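Local atomic coordinates of putative polysaccharide deacetylase (Bdellovibrio bacteriovorus HD100, PDB entry 5JP6), a protein that probably removes N-acetyl groups from the sugars of peptidoglycan, as a zinc-dependent deacetylase of carbohydrate esterase family 4. Residues A104-S107 with G108-E112; R350-N354 with R355-V359; P131-A134 with L135-V138. The protein carries 1 engineered substitution. All blocks are in the same frame, centred on the assembly; numbering follows the deposited sequence.

Contact 1 (A104-S107 with G108-E112); sequences ALVS and GCKEE
Val106 and Cys109 are the ends of a tight beta-turn that redirects the chain from helix 103-106 into helix 110-126, with Cys109 as N-cap of the second helix. The evidence is one backbone bond, from Cys109 N to Val106 O at 3.0 Å with an N-H...O angle of 163°; it is fairly straight at the hydrogen but meets the oxygen from above the carbonyl plane, 46° out of it. Ser107 and Gly108, both in the right-handed helical region, form the corners, as in a type I turn. Alongside, Lys110 lays CB against the same oxygen, 3.4 Å from Val106 O, and touches Val106 CG2 at 4.2 Å. With CG of Lys110 anti to its own nitrogen (chi1 -174°), the extended chain carries the amine off toward a long, weak ion pair with Glu100. Water 1 spans the bend, donating to Leu105 O and accepting from Gly108 N, each at 2.9 Å. Lys75 of helix 71-83 hydrogen-bonds to Ser107 OG and Ala104 O, while Cys109 SG is joined to Cys79 of that helix. The turn is thus held by its internal backbone bond and, through the disulfide, covalently fixed to its neighbour.

Contact 2 (R350-N354 with R355-V359); sequences RELYN and RGYSV
Arg355 reaches back over the last turn of helix 339-354 to Glu351, four residues earlier. Its CB packs 3.3 Å from Glu351 O, the carbonyl that also accepts from Arg355 N, and CG passes still nearer to that oxygen. CD continues alongside the same carbonyl and brings NE to Glu351 OE1, where a salt bridge forms at 2.8 Å with an N-H...O angle of 151°. OE1 offers its anti lone pair, and NH2 adds a weak bond to it at 3.3 Å; carboxylate and guanidinium planes stand 84° apart, so the pairing is not a flat two-oxygen fork. NH1 turns to a second acid, Glu325 of helix 313-327. On the other carboxylate oxygen, Asn354 ND2 donates to Glu351 OE2 at 3.1 Å from above the plane, so neighbours grip both oxygens. The two branches of Leu352 part: CD2 rests on Tyr357 CB and CD1 on Val359 CG2, each pair 4.0 Å apart. Gly356, with phi at 88°, ends the helix; Tyr357 N bonds to Leu352 O at 2.9 Å and Gly356 N to Tyr353 O at 3.1 Å. These two backward bonds define a Schellman motif, here closing the helix of a beta-alpha-beta crossover from strand 330-335 to strand 358-364, which flank strand 170-176 in the parallel sheet.

Contact 3 (P131-A134 with L135-V138); sequences PGHA and LKAV
The first torsions of His133 and Lys136 bring the two side chains together: the imidazole extends roughly anti to its nitrogen (chi1 -152°), while Lys136 CG takes the place between its own nitrogen and carbonyl carbon and so comes to face the ring. CG lies over the centre of one face, 3.8 Å from the His133 ring centroid and 11° off the normal, a CH-pi contact. Bends at chi3 and chi4 then curl the lysine along the imidazole, so that Lys136 CE comes within 3.3 Å of His133 NE2. At the ring edge, Leu135 N donates to His133 ND1 at 3.1 Å and 161°, nearly in the ring plane. That bond helps to hold the imidazole in its rotation and shows ND1 as the acceptor, consistent with a neutral ring protonated at NE2. Leu135 CB touches His133 CE1 at 3.6 Å, while Val138 CG2 meets His133 CB at 3.9 Å from across the bend. Water 3 donates to His133 O at 2.8 Å and accepts weakly from Val138 N. The whole bend belongs to the loop between helix 110-126 and strand 150-153: Ala134 N bonds to Glu343 of helix 339-354, Leu135 leans on Tyr183 of helix 183-193, and His133 and Pro131 touch Arg125 of helix 110-126.

In the fold
The three contacts follow one another along the chain without nesting or crossing, each closing a local bend. Contact 1 turns helix 103-106 into helix 110-126 within the N-terminal helical region. That second helix leads to the loop of contact 3, whose centre is about 24 Å from that of contact 1. The chain then enters the parallel sheet at strand 150-153 and runs through it before helix 339-354 ends at contact 2, where the last strand, 358-364, begins. Contacts 2 and 3 do not touch, their nearest atoms being about 8 Å apart, but helix 339-354 joins them: contact 3 rests near its start and contact 2 ends it. Contacts 1 and 2 lie on opposite sides of the chain's centre.

Contact 1 (A104-S107 with G108-E112)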
ATOM      1  N   ALA A 104      -2.097 -22.959  -6.870  1.00 26.17           N
ATOM      2  CA  ALA A 104      -2.713 -24.297  -6.727  1.00 26.28           C
ATOM      3  C   ALA A 104      -3.990 -24.281  -5.917  1.00 26.53           C
ATOM      4  O   ALA A 104      -4.862 -25.126  -6.105  1.00 31.70           O
ATOM      5  CB  ALA A 104      -1.739 -25.282  -6.134  1.00 27.95           C
ATOM      6  N   LEU A 105      -4.092 -23.337  -4.995  1.00 24.47           N
ATOM      7  CA  LEU A 105      -5.308 -23.203  -4.190  1.00 24.06           C
ATOM      8  C   LEU A 105      -6.513 -22.741  -4.989  1.00 25.87           C
ATOM      9  O   LEU A 105      -7.644 -23.181  -4.737  1.00 27.85           O
ATOM     10  CB  LEU A 105      -5.092 -22.246  -3.027  1.00 25.89           C
ATOM     11  CG  LEU A 105      -4.214 -22.731  -1.881  1.00 26.55           C
ATOM     12  CD1 LEU A 105      -3.904 -21.623  -0.894  1.00 27.87           C
ATOM     13  CD2 LEU A 105      -4.840 -23.868  -1.130  1.00 34.07           C
ATOM     14  N   VAL A 106      -6.280 -21.843  -5.940  1.00 26.53           N
ATOM     15  CA  VAL A 106      -7.382 -21.148  -6.658  1.00 28.58           C
ATOM     16  C   VAL A 106      -7.492 -21.495  -8.140  1.00 28.39           C
ATOM     17  O   VAL A 106      -8.347 -20.946  -8.826  1.00 31.11           O
ATOM     18  CB  VAL A 106      -7.342 -19.615  -6.470  1.00 25.77           C
ATOM     19  CG1 VAL A 106      -7.485 -19.274  -4.995  1.00 29.79           C
ATOM     20  CG2 VAL A 106      -6.089 -19.012  -7.110  1.00 26.25           C
ATOM     21  N   SER A 107      -6.709 -22.462  -8.623  1.00 31.38           N
ATOM     22  CA  SER A 107      -6.676 -22.776 -10.068  1.00 36.55           C
ATOM     23  C   SER A 107      -8.061 -23.177 -10.625  1.00 38.52           C
ATOM     24  O   SER A 107      -8.399 -22.916 -11.798  1.00 45.23           O
ATOM     25  CB  SER A 107      -5.646 -23.860 -10.362  1.00 34.99           C
ATOM     26  OG  SER A 107      -5.874 -25.022  -9.586  1.00 37.04           O
ATOM     27  N   GLY A 108      -8.872 -23.763  -9.758  1.00 35.44           N
ATOM     28  CA  GLY A 108     -10.219 -24.226 -10.129  1.00 40.20           C
ATOM     29  C   GLY A 108     -11.221 -23.144 -10.400  1.00 39.29           C
ATOM     30  O   GLY A 108     -12.211 -23.388 -11.044  1.00 49.43           O
ATOM     31  N   CYS A 109     -10.946 -21.937  -9.914  1.00 34.93           N
ATOM     32  CA  CYS A 109     -11.907 -20.843 -10.060  1.00 33.81           C
ATOM     33  C   CYS A 109     -11.278 -19.476 -10.263  1.00 31.18           C
ATOM     34  O   CYS A 109     -11.997 -18.497 -10.317  1.00 30.72           O
ATOM     35  CB  CYS A 109     -12.811 -20.781  -8.808  1.00 37.01           C
ATOM     36  SG  CYS A 109     -11.910 -20.551  -7.256  1.00 39.23           S
ATOM     37  N   LYS A 110      -9.972 -19.396 -10.501  1.00 30.46           N
ATOM     38  CA  LYS A 110      -9.313 -18.090 -10.567  1.00 29.83           C
ATOM     39  C   LYS A 110      -9.939 -17.152 -11.622  1.00 29.29           C
ATOM     40  O   LYS A 110     -10.256 -15.986 -11.332  1.00 30.36           O
ATOM     41  CB  LYS A 110      -7.826 -18.281 -10.854  1.00 29.17           C
ATOM     42  CG  LYS A 110      -7.029 -16.993 -10.788  1.00 29.08           C
ATOM     43  CD  LYS A 110      -5.591 -17.229 -11.149  1.00 31.26           C
ATOM     44  CE  LYS A 110      -4.828 -15.913 -11.252  1.00 29.27           C
ATOM     45  NZ  LYS A 110      -3.422 -16.096 -11.663  1.00 36.30           N
ATOM     46  N   GLU A 111     -10.129 -17.676 -12.833  1.00 30.56           N
ATOM     47  CA  GLU A 111     -10.646 -16.852 -13.938  1.00 32.76           C
ATOM     48  C   GLU A 111     -12.039 -16.306 -13.594  1.00 32.48           C
ATOM     49  O   GLU A 111     -12.347 -15.125 -13.826  1.00 30.15           O
ATOM     50  CB  GLU A 111     -10.662 -17.658 -15.229  1.00 38.41           C
ATOM     51  CG  GLU A 111     -11.045 -16.837 -16.449  1.00 50.69           C
ATOM     52  CD  GLU A 111     -11.060 -17.637 -17.749  1.00 62.44           C
ATOM     53  OE1 GLU A 111     -10.882 -18.873 -17.708  1.00 66.96           O
ATOM     54  OE2 GLU A 111     -11.259 -17.012 -18.816  1.00 71.60           O
ATOM     55  N   GLU A 112     -12.870 -17.144 -12.988  1.00 30.23           N
ATOM     56  CA  GLU A 112     -14.232 -16.757 -12.672  1.00 30.96           C
ATOM     57  C   GLU A 112     -14.243 -15.693 -11.575  1.00 29.92           C
ATOM     58  O   GLU A 112     -15.006 -14.736 -11.624  1.00 31.04           O
ATOM     59  CB  GLU A 112     -15.048 -17.982 -12.217  1.00 37.52           C
ATOM     60  CG  GLU A 112     -15.340 -18.994 -13.316  1.00 41.51           C
ATOM     61  CD  GLU A 112     -14.148 -19.895 -13.760  1.00 48.69           C
ATOM     62  OE1 GLU A 112     -13.074 -20.009 -13.080  1.00 42.59           O
ATOM     63  OE2 GLU A 112     -14.308 -20.540 -14.838  1.00 63.76           O
TER
HETATM   64  O   HOH W   1      -8.946 -24.433  -6.962  1.00 37.78           O

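Contact 2 (R350-N354 with R355-V359)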
ATOM      1  N   ARG A 350      -7.497  14.858  -9.264  1.00 19.14           N
ATOM      2  CA  ARG A 350      -8.308  15.927  -9.816  0.50 19.97           C
ATOM      3  C   ARG A 350      -9.049  16.674  -8.710  1.00 20.84           C
ATOM      4  O   ARG A 350      -9.091  17.907  -8.721  1.00 20.80           O
ATOM      5  CB  ARG A 350      -9.260  15.385 -10.892  0.50 20.11           C
ATOM      6  CG  ARG A 350     -10.241  16.414 -11.482  0.50 19.82           C
ATOM      7  CD  ARG A 350      -9.622  17.650 -12.134  0.50 22.60           C
ATOM      8  NE  ARG A 350     -10.585  18.752 -12.292  0.50 23.13           N
ATOM      9  CZ  ARG A 350     -11.398  18.947 -13.324  0.50 25.86           C
ATOM     10  NH1 ARG A 350     -11.407  18.137 -14.373  0.50 29.05           N
ATOM     11  NH2 ARG A 350     -12.214  19.992 -13.309  0.50 28.20           N
ATOM     12  N   GLU A 351      -9.612  15.950  -7.751  1.00 19.35           N
ATOM     13  CA  GLU A 351     -10.306  16.624  -6.633  1.00 20.29           C
ATOM     14  C   GLU A 351      -9.338  17.435  -5.754  1.00 19.94           C
ATOM     15  O   GLU A 351      -9.714  18.528  -5.344  1.00 22.03           O
ATOM     16  CB  GLU A 351     -11.107  15.648  -5.809  1.00 20.53           C
ATOM     17  CG  GLU A 351     -12.442  15.312  -6.434  1.00 20.83           C
ATOM     18  CD  GLU A 351     -13.314  16.568  -6.530  1.00 22.14           C
ATOM     19  OE1 GLU A 351     -13.513  17.244  -5.480  1.00 24.27           O
ATOM     20  OE2 GLU A 351     -13.743  16.885  -7.654  1.00 23.30           O
ATOM     21  N   LEU A 352      -8.124  16.944  -5.476  1.00 20.65           N
ATOM     22  CA  LEU A 352      -7.132  17.757  -4.728  1.00 21.27           C
ATOM     23  C   LEU A 352      -6.965  19.082  -5.481  1.00 21.02           C
ATOM     24  O   LEU A 352      -6.972  20.168  -4.878  1.00 23.28           O
ATOM     25  CB  LEU A 352      -5.786  17.069  -4.592  1.00 21.82           C
ATOM     26  CG  LEU A 352      -5.634  15.944  -3.605  1.00 23.06           C
ATOM     27  CD1 LEU A 352      -4.201  15.436  -3.646  1.00 23.43           C
ATOM     28  CD2 LEU A 352      -6.047  16.366  -2.213  1.00 23.88           C
ATOM     29  N   TYR A 353      -6.740  18.998  -6.789  1.00 22.13           N
ATOM     30  CA  TYR A 353      -6.570  20.178  -7.602  1.00 24.50           C
ATOM     31  C   TYR A 353      -7.795  21.121  -7.543  1.00 24.36           C
ATOM     32  O   TYR A 353      -7.651  22.325  -7.254  1.00 26.34           O
ATOM     33  CB  TYR A 353      -6.288  19.763  -9.045  1.00 24.32           C
ATOM     34  CG  TYR A 353      -6.041  20.914  -9.960  1.00 29.90           C
ATOM     35  CD1 TYR A 353      -4.796  21.532  -9.990  1.00 37.11           C
ATOM     36  CD2 TYR A 353      -7.024  21.355 -10.813  1.00 34.58           C
ATOM     37  CE1 TYR A 353      -4.545  22.571 -10.853  1.00 41.34           C
ATOM     38  CE2 TYR A 353      -6.782  22.402 -11.678  1.00 41.01           C
ATOM     39  CZ  TYR A 353      -5.545  23.000 -11.677  1.00 41.18           C
ATOM     40  OH  TYR A 353      -5.335  24.012 -12.545  1.00 51.88           O
ATOM     41  N   ASN A 354      -8.987  20.533  -7.687  1.00 24.22           N
ATOM     42  CA  ASN A 354     -10.232  21.287  -7.635  1.00 24.17           C
ATOM     43  C   ASN A 354     -10.421  22.019  -6.299  1.00 24.25           C
ATOM     44  O   ASN A 354     -10.980  23.154  -6.229  1.00 27.33           O
ATOM     45  CB  ASN A 354     -11.464  20.414  -7.918  1.00 23.33           C
ATOM     46  CG  ASN A 354     -11.581  19.963  -9.358  1.00 24.61           C
ATOM     47  OD1 ASN A 354     -10.971  20.527 -10.264  1.00 27.64           O
ATOM     48  ND2 ASN A 354     -12.388  18.901  -9.556  1.00 24.92           N
ATOM     49  N   ARG A 355      -9.994  21.368  -5.229  1.00 23.16           N
ATOM     50  CA  ARG A 355     -10.167  21.857  -3.862  1.00 23.41           C
ATOM     51  C   ARG A 355      -9.085  22.819  -3.403  1.00 25.68           C
ATOM     52  O   ARG A 355      -9.147  23.287  -2.264  1.00 28.45           O
ATOM     53  CB  ARG A 355     -10.316  20.669  -2.901  1.00 23.45           C
ATOM     54  CG  ARG A 355     -11.574  19.857  -3.193  1.00 22.30           C
ATOM     55  CD  ARG A 355     -11.522  18.480  -2.558  1.00 24.06           C
ATOM     56  NE  ARG A 355     -12.707  17.675  -2.869  1.00 22.64           N
ATOM     57  CZ  ARG A 355     -13.708  17.400  -2.047  1.00 22.28           C
ATOM     58  NH1 ARG A 355     -13.765  17.920  -0.837  1.00 25.41           N
ATOM     59  NH2 ARG A 355     -14.704  16.640  -2.478  1.00 24.03           N
ATOM     60  N   GLY A 356      -8.100  23.091  -4.268  1.00 25.24           N
ATOM     61  CA  GLY A 356      -7.059  24.071  -3.998  1.00 26.58           C
ATOM     62  C   GLY A 356      -5.849  23.540  -3.275  1.00 24.73           C
ATOM     63  O   GLY A 356      -5.045  24.315  -2.746  1.00 29.03           O
ATOM     64  N   TYR A 357      -5.690  22.222  -3.279  1.00 24.17           N
ATOM     65  CA  TYR A 357      -4.578  21.585  -2.592  1.00 24.13           C
ATOM     66  C   TYR A 357      -3.379  21.425  -3.589  1.00 23.63           C
ATOM     67  O   TYR A 357      -3.574  21.321  -4.822  1.00 27.54           O
ATOM     68  CB  TYR A 357      -5.014  20.251  -1.904  1.00 24.61           C
ATOM     69  CG  TYR A 357      -5.933  20.426  -0.716  1.00 24.63           C
ATOM     70  CD1 TYR A 357      -7.320  20.516  -0.875  1.00 27.76           C
ATOM     71  CD2 TYR A 357      -5.432  20.530   0.582  1.00 28.72           C
ATOM     72  CE1 TYR A 357      -8.137  20.736   0.207  1.00 30.14           C
ATOM     73  CE2 TYR A 357      -6.279  20.755   1.647  1.00 31.57           C
ATOM     74  CZ  TYR A 357      -7.622  20.877   1.453  1.00 30.81           C
ATOM     75  OH  TYR A 357      -8.470  21.065   2.534  1.00 36.17           O
ATOM     76  N   SER A 358      -2.157  21.411  -3.044  1.00 25.06           N
ATOM     77  CA  SER A 358      -0.951  21.149  -3.804  0.50 25.33           C
ATOM     78  C   SER A 358      -0.224  19.922  -3.217  1.00 24.00           C
ATOM     79  O   SER A 358      -0.266  19.680  -2.020  1.00 24.81           O
ATOM     80  CB  SER A 358      -0.012  22.357  -3.729  0.50 28.30           C
ATOM     81  OG  SER A 358      -0.668  23.505  -4.196  0.50 34.04           O
ATOM     82  N   VAL A 359       0.418  19.127  -4.083  1.00 22.17           N
ATOM     83  CA  VAL A 359       1.114  17.952  -3.674  1.00 22.32           C
ATOM     84  C   VAL A 359       2.592  18.244  -3.414  1.00 23.24           C
ATOM     85  O   VAL A 359       3.269  18.836  -4.254  1.00 25.95           O
ATOM     86  CB  VAL A 359       0.967  16.812  -4.699  1.00 22.19           C
ATOM     87  CG1 VAL A 359       1.841  15.608  -4.313  1.00 23.72           C
ATOM     88  CG2 VAL A 359      -0.498  16.387  -4.811  1.00 23.42           C
TER
HETATM   89  O   HOH W   2      -4.702  23.205  -6.548  1.00 41.45           O

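Contact 3 (P131-A134 with L135-V138)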
ATOM      1  N   PRO A 131     -12.238   8.418 -14.646  1.00 23.28           N
ATOM      2  CA  PRO A 131     -12.035   7.013 -14.328  1.00 23.75           C
ATOM      3  C   PRO A 131     -10.558   6.638 -14.320  1.00 25.31           C
ATOM      4  O   PRO A 131      -9.748   7.305 -14.944  1.00 27.84           O
ATOM      5  CB  PRO A 131     -12.810   6.280 -15.435  1.00 29.92           C
ATOM      6  CG  PRO A 131     -12.834   7.247 -16.570  1.00 31.67           C
ATOM      7  CD  PRO A 131     -12.944   8.602 -15.921  1.00 28.35           C
ATOM      8  N   GLY A 132     -10.238   5.597 -13.564  1.00 24.94           N
ATOM      9  CA  GLY A 132      -8.947   4.989 -13.559  1.00 27.03           C
ATOM     10  C   GLY A 132      -9.045   3.522 -13.918  1.00 23.77           C
ATOM     11  O   GLY A 132     -10.094   3.068 -14.311  1.00 30.64           O
ATOM     12  N   HIS A 133      -7.922   2.823 -13.871  1.00 22.34           N
ATOM     13  CA  HIS A 133      -7.878   1.407 -14.117  1.00 22.58           C
ATOM     14  C   HIS A 133      -6.596   0.866 -13.531  1.00 21.87           C
ATOM     15  O   HIS A 133      -5.506   1.252 -13.966  1.00 23.52           O
ATOM     16  CB  HIS A 133      -7.904   1.065 -15.597  1.00 24.61           C
ATOM     17  CG  HIS A 133      -8.511  -0.257 -15.870  1.00 25.47           C
ATOM     18  ND1 HIS A 133      -8.052  -1.414 -15.288  1.00 26.04           N
ATOM     19  CD2 HIS A 133      -9.549  -0.609 -16.660  1.00 29.27           C
ATOM     20  CE1 HIS A 133      -8.801  -2.424 -15.691  1.00 26.92           C
ATOM     21  NE2 HIS A 133      -9.716  -1.960 -16.530  1.00 28.13           N
ATOM     22  N   ALA A 134      -6.734  -0.062 -12.593  1.00 22.46           N
ATOM     23  CA  ALA A 134      -5.566  -0.596 -11.932  1.00 21.53           C
ATOM     24  C   ALA A 134      -4.802  -1.616 -12.748  1.00 23.70           C
ATOM     25  O   ALA A 134      -3.686  -1.943 -12.391  1.00 25.52           O
ATOM     26  CB  ALA A 134      -5.938  -1.221 -10.614  1.00 21.52           C
ATOM     27  N   LEU A 135      -5.430  -2.184 -13.779  1.00 25.06           N
ATOM     28  CA  LEU A 135      -4.895  -3.353 -14.467  1.00 25.67           C
ATOM     29  C   LEU A 135      -4.281  -3.032 -15.822  1.00 29.92           C
ATOM     30  O   LEU A 135      -3.552  -3.869 -16.404  1.00 33.58           O
ATOM     31  CB  LEU A 135      -5.944  -4.433 -14.685  1.00 25.73           C
ATOM     32  CG  LEU A 135      -6.743  -4.852 -13.514  1.00 25.58           C
ATOM     33  CD1 LEU A 135      -7.668  -5.985 -13.935  1.00 28.46           C
ATOM     34  CD2 LEU A 135      -5.844  -5.251 -12.348  1.00 27.41           C
ATOM     35  N   LYS A 136      -4.661  -1.892 -16.392  1.00 30.50           N
ATOM     36  CA  LYS A 136      -4.173  -1.553 -17.719  1.00 33.64           C
ATOM     37  C   LYS A 136      -3.931  -0.086 -17.843  1.00 32.18           C
ATOM     38  O   LYS A 136      -4.432   0.708 -17.041  1.00 32.81           O
ATOM     39  CB  LYS A 136      -5.137  -1.994 -18.787  1.00 44.94           C
ATOM     40  CG  LYS A 136      -6.420  -1.203 -18.845  1.00 41.65           C
ATOM     41  CD  LYS A 136      -7.287  -1.675 -20.034  1.00 50.49           C
ATOM     42  CE  LYS A 136      -8.438  -2.541 -19.549  1.00 52.55           C
ATOM     43  NZ  LYS A 136      -7.974  -3.811 -18.929  1.00 68.44           N
ATOM     44  N   ALA A 137      -3.124   0.244 -18.861  1.00 33.60           N
ATOM     45  CA  ALA A 137      -2.531   1.566 -18.980  1.00 36.86           C
ATOM     46  C   ALA A 137      -3.511   2.470 -19.655  1.00 38.68           C
ATOM     47  O   ALA A 137      -3.807   2.318 -20.846  1.00 49.34           O
ATOM     48  CB  ALA A 137      -1.199   1.521 -19.734  1.00 45.23           C
ATOM     49  N   VAL A 138      -4.085   3.358 -18.868  1.00 45.50           N
ATOM     50  CA  VAL A 138      -5.029   4.308 -19.376  1.00 47.49           C
ATOM     51  C   VAL A 138      -4.485   5.678 -19.038  1.00 45.18           C
ATOM     52  O   VAL A 138      -3.857   5.909 -17.956  1.00 45.49           O
ATOM     53  CB  VAL A 138      -6.481   4.068 -18.869  1.00 46.10           C
ATOM     54  CG1 VAL A 138      -6.899   2.658 -19.234  1.00 49.93           C
ATOM     55  CG2 VAL A 138      -6.632   4.307 -17.364  1.00 51.60           C
TER
HETATM   56  O   HOH W   3      -4.046   3.133 -15.417  1.00 29.09           O